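Long-range contacts in cysteine protease (Xylella fastidiosa, PDB 3OIS), which probably cleaves peptide bonds as a papain-family cysteine protease and binds uridine-5'-diphosphate: residues R27-Y35 with T232-L240; D71-N81 with W144-D152. All coordinates share one frame; numbering follows the deposited sequence.

Contact 1. Residues R27-Y35 with T232-L240; sequences RRKKSGYGY and TLEGGHAVL
Y35 and G34 both direct their backbone N-H groups at the carbonyl O of G236, in strand 233-245. The bond from Y35 N to G236 O is nearly straight (3.0 Å, 161°); that from G34 N is weak. Further out, one water bridges K29 O and G236 N, and a second accepts from K29 N and donates to E234 O (2.7 Å), so two waters add bridges between the segments. Among the aromatic groups, Y33 holds CG anti to its carbonyl carbon (chi1 -60°) and turns its edge to the face of H237 in an offset T-shaped pair, centroids 5.8 Å apart. The same ring lies close to the backbone of the classic beta bulge at E234 and G235, with CD2 of Y33 4.0 Å from CA of G235. Apolar packing is slight: CB of Y35 meets CB of A238 at 4.1 Å, while the Y35 hydroxyl binds D282. The N-terminal loop thus packs against strand 233-245 beside V210 of strand 204-211 and the start of helix 78-93. There, H237 and C78 probably correspond to the histidine and cysteine of papain-family active sites, consistent with an N-terminal extension covering the cleft.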
ATOM      1  N   ARG A  27       5.841 -21.638   5.310  1.00 27.91           N
ATOM      2  CA  ARG A  27       4.775 -20.661   5.297  0.50 25.77           C
ATOM      3  C   ARG A  27       5.252 -19.344   4.657  1.00 25.66           C
ATOM      4  O   ARG A  27       6.290 -18.781   5.035  1.00 26.09           O
ATOM      5  CB  ARG A  27       4.235 -20.455   6.706  0.50 25.83           C
ATOM      6  CG  ARG A  27       2.955 -19.686   6.666  0.50 24.61           C
ATOM      7  CD  ARG A  27       2.124 -19.678   7.887  0.50 23.81           C
ATOM      8  NE  ARG A  27       0.966 -19.007   7.374  0.50 25.09           N
ATOM      9  CZ  ARG A  27      -0.137 -19.640   6.971  0.50 25.41           C
ATOM     10  NH1 ARG A  27      -0.281 -20.943   7.194  0.50 23.40           N
ATOM     11  NH2 ARG A  27      -1.109 -18.934   6.422  0.50 26.92           N
ATOM     12  N   ARG A  28       4.531 -18.858   3.656  1.00 22.37           N
ATOM     13  CA  ARG A  28       4.947 -17.568   2.983  1.00 19.95           C
ATOM     14  C   ARG A  28       4.766 -16.413   3.971  1.00 18.55           C
ATOM     15  O   ARG A  28       3.710 -16.279   4.636  1.00 19.50           O
ATOM     16  CB  ARG A  28       4.145 -17.274   1.706  1.00 19.49           C
ATOM     17  CG  ARG A  28       4.780 -16.021   0.927  1.00 18.61           C
ATOM     18  CD  ARG A  28       4.010 -15.910  -0.457  1.00 23.97           C
ATOM     19  NE  ARG A  28       4.348 -17.031  -1.320  1.00 25.71           N
ATOM     20  CZ  ARG A  28       3.550 -18.037  -1.715  1.00 20.47           C
ATOM     21  NH1 ARG A  28       4.079 -18.948  -2.523  1.00 21.24           N
ATOM     22  NH2 ARG A  28       2.259 -18.116  -1.389  1.00 18.20           N
ATOM     23  N   LYS A  29       5.796 -15.604   4.075  1.00 16.24           N
ATOM     24  CA  LYS A  29       5.804 -14.578   5.106  1.00 17.65           C
ATOM     25  C   LYS A  29       4.783 -13.473   4.870  1.00 14.91           C
ATOM     26  O   LYS A  29       4.655 -12.921   3.774  1.00 14.67           O
ATOM     27  CB  LYS A  29       7.160 -13.939   5.167  1.00 17.75           C
ATOM     28  CG  LYS A  29       7.197 -12.703   6.129  1.00 24.78           C
ATOM     29  CD  LYS A  29       8.179 -12.833   7.334  1.00 35.03           C
ATOM     30  CE  LYS A  29       8.788 -11.453   7.816  1.00 34.86           C
ATOM     31  NZ  LYS A  29      10.011 -11.013   7.041  1.00 39.71           N
ATOM     32  N   LYS A  30       4.037 -13.177   5.925  1.00 16.15           N
ATOM     33  CA  LYS A  30       3.066 -12.114   5.919  1.00 15.32           C
ATOM     34  C   LYS A  30       3.475 -10.981   6.866  1.00 15.08           C
ATOM     35  O   LYS A  30       3.063  -9.836   6.627  1.00 14.70           O
ATOM     36  CB  LYS A  30       1.679 -12.668   6.313  1.00 15.38           C
ATOM     37  CG  LYS A  30       1.155 -13.714   5.302  1.00 14.25           C
ATOM     38  CD  LYS A  30       0.430 -12.989   4.125  1.00 18.42           C
ATOM     39  CE  LYS A  30       0.116 -13.971   2.976  1.00 24.79           C
ATOM     40  NZ  LYS A  30      -0.600 -13.282   1.846  1.00 25.52           N
ATOM     41  N   SER A  31       4.192 -11.304   7.972  1.00 17.05           N
ATOM     42  CA  SER A  31       4.615 -10.223   8.961  1.00 18.55           C
ATOM     43  C   SER A  31       5.416  -9.219   8.228  1.00 17.29           C
ATOM     44  O   SER A  31       6.432  -9.566   7.624  1.00 18.33           O
ATOM     45  CB  SER A  31       5.497 -10.823  10.097  1.00 20.35           C
ATOM     46  OG  SER A  31       4.649 -11.185  11.140  1.00 29.98           O
ATOM     47  N   GLY A  32       4.992  -7.940   8.228  1.00 15.88           N
ATOM     48  CA  GLY A  32       5.733  -6.942   7.484  1.00 14.10           C
ATOM     49  C   GLY A  32       5.404  -6.774   6.000  1.00 14.77           C
ATOM     50  O   GLY A  32       5.838  -5.826   5.337  1.00 16.49           O
ATOM     51  N   TYR A  33       4.633  -7.748   5.458  1.00 13.15           N
ATOM     52  CA  TYR A  33       4.216  -7.778   4.043  1.00 10.89           C
ATOM     53  C   TYR A  33       2.682  -7.779   3.984  1.00 12.29           C
ATOM     54  O   TYR A  33       2.058  -6.941   4.643  1.00 13.04           O
ATOM     55  CB  TYR A  33       4.785  -9.007   3.337  1.00 11.85           C
ATOM     56  CG  TYR A  33       6.270  -9.065   3.342  1.00 14.04           C
ATOM     57  CD1 TYR A  33       7.027  -7.909   3.078  1.00 19.77           C
ATOM     58  CD2 TYR A  33       6.953 -10.313   3.458  1.00 18.91           C
ATOM     59  CE1 TYR A  33       8.397  -7.962   3.088  1.00 23.11           C
ATOM     60  CE2 TYR A  33       8.376 -10.361   3.442  1.00 18.53           C
ATOM     61  CZ  TYR A  33       9.067  -9.203   3.265  1.00 20.46           C
ATOM     62  OH  TYR A  33      10.477  -9.278   3.257  1.00 20.88           O
ATOM     63  N   GLY A  34       2.084  -8.623   3.146  1.00 11.89           N
ATOM     64  CA  GLY A  34       0.633  -8.667   3.157  1.00 13.38           C
ATOM     65  C   GLY A  34      -0.115  -8.490   1.846  1.00 12.77           C
ATOM     66  O   GLY A  34      -1.360  -8.399   1.829  1.00 14.30           O
ATOM     67  N   TYR A  35       0.600  -8.318   0.753  1.00 13.42           N
ATOM     68  CA  TYR A  35      -0.071  -8.125  -0.524  1.00 12.51           C
ATOM     69  C   TYR A  35      -0.345  -9.498  -1.182  1.00 13.32           C
ATOM     70  O   TYR A  35       0.540 -10.312  -1.296  1.00 14.61           O
ATOM     71  CB  TYR A  35       0.890  -7.315  -1.429  1.00 12.01           C
ATOM     72  CG  TYR A  35       0.645  -7.405  -2.927  1.00 13.98           C
ATOM     73  CD1 TYR A  35      -0.529  -6.887  -3.546  1.00 13.40           C
ATOM     74  CD2 TYR A  35       1.593  -8.021  -3.746  1.00 15.93           C
ATOM     75  CE1 TYR A  35      -0.719  -6.950  -4.981  1.00 15.72           C
ATOM     76  CE2 TYR A  35       1.393  -8.096  -5.166  1.00 16.57           C
ATOM     77  CZ  TYR A  35       0.244  -7.577  -5.758  1.00 13.63           C
ATOM     78  OH  TYR A  35       0.124  -7.637  -7.182  1.00 12.59           O
ATOM     79  N   THR A 232      16.205 -14.979  -3.835  1.00 16.91           N
ATOM     80  CA  THR A 232      14.986 -15.724  -3.390  0.50 18.03           C
ATOM     81  C   THR A 232      13.762 -14.813  -3.156  1.00 16.92           C
ATOM     82  O   THR A 232      13.838 -13.736  -2.546  1.00 16.07           O
ATOM     83  CB  THR A 232      15.297 -16.611  -2.148  0.50 18.68           C
ATOM     84  OG1 THR A 232      14.093 -17.026  -1.442  0.50 22.31           O
ATOM     85  CG2 THR A 232      16.189 -15.883  -1.231  0.50 20.37           C
ATOM     86  N   LEU A 233      12.608 -15.248  -3.636  1.00 16.77           N
ATOM     87  CA  LEU A 233      11.349 -14.555  -3.337  1.00 15.74           C
ATOM     88  C   LEU A 233      11.022 -14.691  -1.876  1.00 15.80           C
ATOM     89  O   LEU A 233      10.948 -15.841  -1.327  1.00 15.47           O
ATOM     90  CB  LEU A 233      10.230 -15.155  -4.237  1.00 13.77           C
ATOM     91  CG  LEU A 233       8.797 -14.546  -3.993  1.00 16.82           C
ATOM     92  CD1 LEU A 233       8.776 -13.108  -4.417  1.00 17.31           C
ATOM     93  CD2 LEU A 233       7.792 -15.309  -4.932  1.00 16.92           C
ATOM     94  N   GLU A 234      10.835 -13.564  -1.201  1.00 16.25           N
ATOM     95  CA  GLU A 234      10.436 -13.522   0.235  1.00 16.92           C
ATOM     96  C   GLU A 234       8.967 -13.204   0.516  1.00 17.65           C
ATOM     97  O   GLU A 234       8.408 -13.555   1.596  1.00 17.67           O
ATOM     98  CB  GLU A 234      11.275 -12.493   1.002  1.00 18.60           C
ATOM     99  CG  GLU A 234      12.818 -12.778   0.887  1.00 21.49           C
ATOM    100  CD  GLU A 234      13.210 -14.138   1.494  1.00 28.60           C
ATOM    101  OE1 GLU A 234      12.672 -14.532   2.557  1.00 33.11           O
ATOM    102  OE2 GLU A 234      14.019 -14.841   0.909  1.00 31.48           O
ATOM    103  N   GLY A 235       8.321 -12.488  -0.388  1.00 15.27           N
ATOM    104  CA  GLY A 235       6.901 -12.169  -0.080  1.00 15.20           C
ATOM    105  C   GLY A 235       6.382 -11.097  -1.040  1.00 11.45           C
ATOM    106  O   GLY A 235       7.109 -10.695  -1.908  1.00 13.44           O
ATOM    107  N   GLY A 236       5.115 -10.745  -0.856  1.00 12.71           N
ATOM    108  CA  GLY A 236       4.386  -9.759  -1.628  1.00 11.81           C
ATOM    109  C   GLY A 236       4.132  -8.538  -0.757  1.00 10.67           C
ATOM    110  O   GLY A 236       3.563  -8.688   0.317  1.00 11.72           O
ATOM    111  N   HIS A 237       4.547  -7.364  -1.253  1.00 11.17           N
ATOM    112  CA  HIS A 237       4.409  -6.127  -0.473  1.00 11.99           C
ATOM    113  C   HIS A 237       3.606  -5.118  -1.270  1.00 11.36           C
ATOM    114  O   HIS A 237       3.494  -5.288  -2.483  1.00 14.35           O
ATOM    115  CB  HIS A 237       5.784  -5.551  -0.067  1.00 12.36           C
ATOM    116  CG  HIS A 237       5.703  -4.615   1.079  1.00 13.71           C
ATOM    117  ND1 HIS A 237       6.521  -3.506   1.250  1.00 16.23           N
ATOM    118  CD2 HIS A 237       4.900  -4.652   2.154  1.00  8.97           C
ATOM    119  CE1 HIS A 237       6.210  -2.911   2.383  1.00  8.88           C
ATOM    120  NE2 HIS A 237       5.219  -3.577   2.945  1.00 13.18           N
ATOM    121  N   ALA A 238       3.085  -4.084  -0.603  1.00 12.47           N
ATOM    122  CA  ALA A 238       2.347  -3.009  -1.329  1.00 13.29           C
ATOM    123  C   ALA A 238       2.694  -1.714  -0.637  1.00 11.53           C
ATOM    124  O   ALA A 238       2.847  -1.688   0.601  1.00 10.84           O
ATOM    125  CB  ALA A 238       0.853  -3.245  -1.301  1.00 13.37           C
ATOM    126  N   VAL A 239       2.887  -0.681  -1.488  1.00 11.40           N
ATOM    127  CA  VAL A 239       3.336   0.633  -0.941  1.00 10.13           C
ATOM    128  C   VAL A 239       2.651   1.731  -1.718  1.00 11.38           C
ATOM    129  O   VAL A 239       1.976   1.510  -2.718  1.00 12.90           O
ATOM    130  CB  VAL A 239       4.879   0.778  -1.138  1.00 12.21           C
ATOM    131  CG1 VAL A 239       5.613  -0.278  -0.305  1.00 10.99           C
ATOM    132  CG2 VAL A 239       5.248   0.593  -2.607  1.00 12.77           C
ATOM    133  N   LEU A 240       2.793   2.959  -1.217  1.00 10.86           N
ATOM    134  CA  LEU A 240       2.372   4.166  -1.952  1.00 12.57           C
ATOM    135  C   LEU A 240       3.603   4.734  -2.706  1.00 11.78           C
ATOM    136  O   LEU A 240       4.678   4.955  -2.098  1.00 15.00           O
ATOM    137  CB  LEU A 240       1.835   5.213  -0.946  1.00 13.00           C
ATOM    138  CG  LEU A 240       1.251   6.486  -1.640  1.00 12.58           C
ATOM    139  CD1 LEU A 240      -0.193   6.136  -2.136  1.00 11.44           C
ATOM    140  CD2 LEU A 240       1.224   7.647  -0.590  1.00 12.01           C
TER
HETATM  141  O   HOH W   1       3.948 -12.517   1.214  1.00 17.32           O
HETATM  142  O   HOH W   2       8.333 -16.062   2.664  1.00 25.90           O

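Contact 2. Residues D71-N81 with W144-D152; sequences DQGRIGSCTAN and WPYGDTPAD
R74 grips D148 side-on in a salt bridge, NE donating to OD2 at 3.0 Å and NH2 to OD1 at 2.9 Å. Both bonds are almost straight (172°) and lie in the guanidinium plane, yet they reach the carboxylate from above its own plane, the two groups being turned 48° apart. R74 N adds a third bond, 2.9 Å to D148 OD2 on the anti side, so this oxygen takes two donors and the carboxylate ties down both ends of the arginine. Y146 makes the second polar link: its hydroxyl donates to Q72 O (2.5 Å), in the carbonyl plane on a lone pair, and accepts from S77 OG (2.6 Å). Both partners sit at the edge of the phenol, which CG, anti to the backbone N (chi1 -159°), carries toward the turn. Water bridges R74 O and A151 N. Around these bonds, P150 lays CD over the centre of one guanidinium face, 3.5 Å from R74 CZ, and I75 places CD1 3.9 Å from Y146 CZ and CG2 3.4 Å from T149 O. The type II' turn Q72-I75, overlapped at its start by the Asx turn from D71 OD1 to G73 N, is thereby fastened to the loop between helices 126-135 and 170-176. It leads into helix 78-93, while L105 and R104 of helix 104-114 back Y146, R104 through a cation-pi contact.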
ATOM      1  N   ASP A  71       4.503   2.515  10.742  1.00 13.78           N
ATOM      2  CA  ASP A  71       5.233   1.268  10.903  1.00 15.45           C
ATOM      3  C   ASP A  71       4.175   0.174  11.036  1.00 14.47           C
ATOM      4  O   ASP A  71       3.447   0.130  12.057  1.00 14.61           O
ATOM      5  CB  ASP A  71       6.108   1.322  12.164  1.00 16.00           C
ATOM      6  CG  ASP A  71       6.997   0.117  12.320  1.00 18.74           C
ATOM      7  OD1 ASP A  71       6.779  -0.944  11.664  1.00 16.81           O
ATOM      8  OD2 ASP A  71       7.954   0.189  13.169  1.00 21.74           O
ATOM      9  N   GLN A  72       4.044  -0.720  10.034  1.00 14.50           N
ATOM     10  CA  GLN A  72       2.970  -1.713  10.146  1.00 15.22           C
ATOM     11  C   GLN A  72       3.300  -2.807  11.108  1.00 13.61           C
ATOM     12  O   GLN A  72       2.428  -3.579  11.467  1.00 13.50           O
ATOM     13  CB  GLN A  72       2.711  -2.307   8.776  1.00 14.62           C
ATOM     14  CG  GLN A  72       3.801  -3.244   8.293  1.00 12.90           C
ATOM     15  CD  GLN A  72       3.374  -3.828   6.944  1.00 14.65           C
ATOM     16  OE1 GLN A  72       2.895  -5.025   6.825  1.00 17.97           O
ATOM     17  NE2 GLN A  72       3.622  -3.086   5.925  1.00  9.01           N
ATOM     18  N   GLY A  73       4.554  -2.853  11.580  1.00 12.42           N
ATOM     19  CA  GLY A  73       4.975  -3.920  12.517  1.00 13.61           C
ATOM     20  C   GLY A  73       4.767  -5.345  11.993  1.00 11.36           C
ATOM     21  O   GLY A  73       5.078  -5.665  10.807  1.00 14.29           O
ATOM     22  N   ARG A  74       4.333  -6.216  12.896  1.00 11.80           N
ATOM     23  CA  ARG A  74       4.529  -7.647  12.696  1.00 10.90           C
ATOM     24  C   ARG A  74       3.326  -8.335  12.087  1.00 12.88           C
ATOM     25  O   ARG A  74       3.212  -9.580  12.220  1.00 14.67           O
ATOM     26  CB  ARG A  74       4.782  -8.267  14.090  1.00 11.27           C
ATOM     27  CG  ARG A  74       6.055  -7.727  14.754  1.00 10.34           C
ATOM     28  CD  ARG A  74       6.146  -8.211  16.212  1.00 16.55           C
ATOM     29  NE  ARG A  74       5.187  -7.450  16.968  1.00 14.60           N
ATOM     30  CZ  ARG A  74       4.794  -7.752  18.217  1.00 16.00           C
ATOM     31  NH1 ARG A  74       5.322  -8.831  18.837  1.00 17.29           N
ATOM     32  NH2 ARG A  74       3.908  -6.968  18.827  1.00 17.49           N
ATOM     33  N   ILE A  75       2.454  -7.580  11.467  1.00 12.11           N
ATOM     34  CA  ILE A  75       1.314  -8.177  10.762  1.00 12.08           C
ATOM     35  C   ILE A  75       1.334  -7.844   9.242  1.00 12.58           C
ATOM     36  O   ILE A  75       2.124  -7.003   8.763  1.00 11.06           O
ATOM     37  CB  ILE A  75      -0.001  -7.707  11.446  1.00 10.33           C
ATOM     38  CG1 ILE A  75      -0.212  -6.150  11.349  1.00 10.23           C
ATOM     39  CG2 ILE A  75      -0.154  -8.376  12.825  1.00 12.61           C
ATOM     40  CD1 ILE A  75      -1.690  -5.725  11.898  1.00 13.37           C
ATOM     41  N   GLY A  76       0.372  -8.441   8.501  1.00 10.91           N
ATOM     42  CA  GLY A  76       0.369  -8.396   7.013  1.00 11.34           C
ATOM     43  C   GLY A  76      -0.528  -7.314   6.450  1.00 12.32           C
ATOM     44  O   GLY A  76      -1.384  -7.565   5.559  1.00 11.95           O
ATOM     45  N   SER A  77      -0.359  -6.099   7.025  1.00 11.09           N
ATOM     46  CA  SER A  77      -1.289  -5.042   6.788  1.00 11.72           C
ATOM     47  C   SER A  77      -0.785  -4.046   5.750  1.00 12.89           C
ATOM     48  O   SER A  77      -1.264  -2.905   5.719  1.00 11.66           O
ATOM     49  CB  SER A  77      -1.634  -4.376   8.144  1.00 12.54           C
ATOM     50  OG  SER A  77      -0.438  -3.812   8.671  1.00 11.82           O
ATOM     51  N   CYS A  78       0.166  -4.457   4.908  1.00 11.03           N
ATOM     52  CA  CYS A  78       0.791  -3.459   3.987  1.00 11.02           C
ATOM     53  C   CYS A  78      -0.258  -2.782   3.083  1.00 11.38           C
ATOM     54  O   CYS A  78      -0.142  -1.540   2.833  1.00 10.19           O
ATOM     55  CB  CYS A  78       1.907  -4.026   3.059  1.00 11.03           C
ATOM     56  SG  CYS A  78       1.258  -5.386   2.011  1.00 13.69           S
ATOM     57  N   THR A  79      -1.247  -3.543   2.559  1.00 10.16           N
ATOM     58  CA  THR A  79      -2.236  -2.917   1.702  1.00 10.98           C
ATOM     59  C   THR A  79      -2.954  -1.819   2.498  1.00 10.22           C
ATOM     60  O   THR A  79      -3.220  -0.760   1.918  1.00 10.46           O
ATOM     61  CB  THR A  79      -3.229  -3.881   1.059  1.00 11.12           C
ATOM     62  OG1 THR A  79      -4.048  -4.461   2.097  1.00 13.65           O
ATOM     63  CG2 THR A  79      -2.464  -4.968   0.319  1.00 14.49           C
ATOM     64  N   ALA A  80      -3.292  -2.014   3.793  1.00 10.67           N
ATOM     65  CA  ALA A  80      -4.012  -0.995   4.557  1.00 12.14           C
ATOM     66  C   ALA A  80      -3.120   0.191   4.861  1.00 12.25           C
ATOM     67  O   ALA A  80      -3.627   1.356   5.023  1.00 12.94           O
ATOM     68  CB  ALA A  80      -4.431  -1.592   5.833  1.00 12.71           C
ATOM     69  N   ASN A  81      -1.823  -0.081   5.017  1.00 10.13           N
ATOM     70  CA  ASN A  81      -0.847   1.007   5.257  1.00 12.63           C
ATOM     71  C   ASN A  81      -0.641   1.906   4.042  1.00 14.73           C
ATOM     72  O   ASN A  81      -0.672   3.168   4.163  1.00 13.16           O
ATOM     73  CB  ASN A  81       0.501   0.470   5.745  1.00 12.85           C
ATOM     74  CG  ASN A  81       0.473   0.069   7.187  1.00 13.38           C
ATOM     75  OD1 ASN A  81      -0.209  -0.948   7.589  1.00 17.80           O
ATOM     76  ND2 ASN A  81       1.163   0.811   8.002  1.00 10.04           N
ATOM     77  N   TRP A 144      -9.905   3.783  16.311  1.00 19.02           N
ATOM     78  CA  TRP A 144      -9.658   2.318  16.156  1.00 18.42           C
ATOM     79  C   TRP A 144      -8.157   2.127  16.001  1.00 17.11           C
ATOM     80  O   TRP A 144      -7.632   2.053  14.830  1.00 17.46           O
ATOM     81  CB  TRP A 144     -10.455   1.695  14.959  1.00 18.99           C
ATOM     82  CG  TRP A 144     -10.542   0.186  15.100  1.00 19.89           C
ATOM     83  CD1 TRP A 144      -9.965  -0.767  14.278  1.00 17.55           C
ATOM     84  CD2 TRP A 144     -11.221  -0.542  16.150  1.00 19.14           C
ATOM     85  NE1 TRP A 144     -10.207  -2.015  14.779  1.00 17.11           N
ATOM     86  CE2 TRP A 144     -11.026  -1.927  15.893  1.00 21.52           C
ATOM     87  CE3 TRP A 144     -11.962  -0.167  17.273  1.00 20.85           C
ATOM     88  CZ2 TRP A 144     -11.534  -2.938  16.757  1.00 22.06           C
ATOM     89  CZ3 TRP A 144     -12.532  -1.174  18.094  1.00 18.85           C
ATOM     90  CH2 TRP A 144     -12.281  -2.537  17.854  1.00 19.28           C
ATOM     91  N   PRO A 145      -7.456   2.152  17.135  1.00 18.16           N
ATOM     92  CA  PRO A 145      -6.005   2.341  17.082  1.00 17.88           C
ATOM     93  C   PRO A 145      -5.265   1.087  16.625  1.00 16.93           C
ATOM     94  O   PRO A 145      -5.788  -0.017  16.709  1.00 17.32           O
ATOM     95  CB  PRO A 145      -5.612   2.702  18.522  1.00 19.02           C
ATOM     96  CG  PRO A 145      -6.860   2.542  19.380  1.00 21.27           C
ATOM     97  CD  PRO A 145      -8.042   2.434  18.479  1.00 19.13           C
ATOM     98  N   TYR A 146      -4.046   1.297  16.148  1.00 18.12           N
ATOM     99  CA  TYR A 146      -3.215   0.213  15.624  1.00 16.52           C
ATOM    100  C   TYR A 146      -2.544  -0.631  16.695  1.00 18.02           C
ATOM    101  O   TYR A 146      -2.077  -0.086  17.674  1.00 20.10           O
ATOM    102  CB  TYR A 146      -2.146   0.860  14.719  1.00 16.43           C
ATOM    103  CG  TYR A 146      -1.568  -0.137  13.725  1.00 15.77           C
ATOM    104  CD1 TYR A 146      -2.337  -0.564  12.624  1.00 14.44           C
ATOM    105  CD2 TYR A 146      -0.255  -0.617  13.901  1.00 14.17           C
ATOM    106  CE1 TYR A 146      -1.785  -1.516  11.699  1.00 16.69           C
ATOM    107  CE2 TYR A 146       0.300  -1.611  13.064  1.00 13.16           C
ATOM    108  CZ  TYR A 146      -0.497  -2.005  11.922  1.00 13.30           C
ATOM    109  OH  TYR A 146       0.059  -2.895  11.028  1.00 15.70           O
ATOM    110  N   GLY A 147      -2.498  -1.959  16.526  1.00 14.83           N
ATOM    111  CA  GLY A 147      -1.766  -2.806  17.465  1.00 16.81           C
ATOM    112  C   GLY A 147      -1.290  -3.952  16.612  1.00 15.80           C
ATOM    113  O   GLY A 147      -2.090  -4.501  15.890  1.00 17.61           O
ATOM    114  N   ASP A 148       0.009  -4.217  16.628  1.00 16.00           N
ATOM    115  CA  ASP A 148       0.601  -5.196  15.670  1.00 15.23           C
ATOM    116  C   ASP A 148       0.855  -6.575  16.311  1.00 14.24           C
ATOM    117  O   ASP A 148       1.699  -7.278  15.810  1.00 16.95           O
ATOM    118  CB  ASP A 148       1.892  -4.642  15.046  1.00 15.22           C
ATOM    119  CG  ASP A 148       3.110  -4.839  15.972  1.00 14.70           C
ATOM    120  OD1 ASP A 148       2.906  -4.718  17.212  1.00 18.00           O
ATOM    121  OD2 ASP A 148       4.206  -5.058  15.499  1.00 16.06           O
ATOM    122  N   THR A 149       0.142  -6.929  17.405  1.00 14.83           N
ATOM    123  CA  THR A 149       0.248  -8.303  17.938  1.00 16.89           C
ATOM    124  C   THR A 149       0.133  -9.296  16.788  1.00 15.41           C
ATOM    125  O   THR A 149      -0.880  -9.254  16.052  1.00 15.54           O
ATOM    126  CB  THR A 149      -0.852  -8.602  18.940  1.00 17.68           C
ATOM    127  OG1 THR A 149      -0.763  -7.689  20.054  1.00 19.43           O
ATOM    128  CG2 THR A 149      -0.680  -9.978  19.501  1.00 16.71           C
ATOM    129  N   PRO A 150       1.135 -10.174  16.609  1.00 16.63           N
ATOM    130  CA  PRO A 150       1.126 -11.032  15.411  1.00 15.52           C
ATOM    131  C   PRO A 150       0.349 -12.331  15.636  1.00 14.04           C
ATOM    132  O   PRO A 150      -0.071 -12.660  16.815  1.00 14.82           O
ATOM    133  CB  PRO A 150       2.612 -11.338  15.160  1.00 16.21           C
ATOM    134  CG  PRO A 150       3.239 -11.282  16.641  1.00 16.20           C
ATOM    135  CD  PRO A 150       2.456 -10.154  17.308  1.00 17.63           C
ATOM    136  N   ALA A 151       0.149 -13.067  14.558  1.00 12.95           N
ATOM    137  CA  ALA A 151      -0.355 -14.438  14.664  1.00 13.89           C
ATOM    138  C   ALA A 151       0.544 -15.246  15.547  1.00 15.27           C
ATOM    139  O   ALA A 151       1.754 -15.080  15.550  1.00 14.39           O
ATOM    140  CB  ALA A 151      -0.530 -15.050  13.335  1.00 14.78           C
ATOM    141  N   ASP A 152      -0.052 -16.097  16.399  1.00 14.10           N
ATOM    142  CA  ASP A 152       0.735 -17.078  17.136  1.00 16.31           C
ATOM    143  C   ASP A 152       1.513 -18.059  16.217  1.00 16.82           C
ATOM    144  O   ASP A 152       0.992 -18.586  15.224  1.00 18.18           O
ATOM    145  CB  ASP A 152      -0.236 -17.869  18.010  1.00 18.18           C
ATOM    146  CG  ASP A 152       0.478 -18.947  18.811  1.00 22.74           C
ATOM    147  OD1 ASP A 152       1.159 -18.616  19.781  1.00 26.14           O
ATOM    148  OD2 ASP A 152       0.413 -20.107  18.390  1.00 24.84           O
TER
HETATM  149  O   HOH W   3       1.505 -11.982  12.158  1.00 21.90           O

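Both contacts are partly buried, and they meet at the approach to helix 78-93: a backbone hydrogen bond joins G32 N to I75 O (3.1 Å), so the loop 27-35 rests on the turn that contact 2 anchors. Contact 1 joins the N-terminal loop to the antiparallel sheet through backbone bonds, waters and aromatic rings. Contact 2, nested within the chain loop that contact 1 closes, ties two largely irregular segments on the helical side through a salt bridge, partly at the surface, and a more enclosed tyrosine hydroxyl. The two lie on the sheet side and the helical side of a region that probably corresponds to the papain-family active-site cleft.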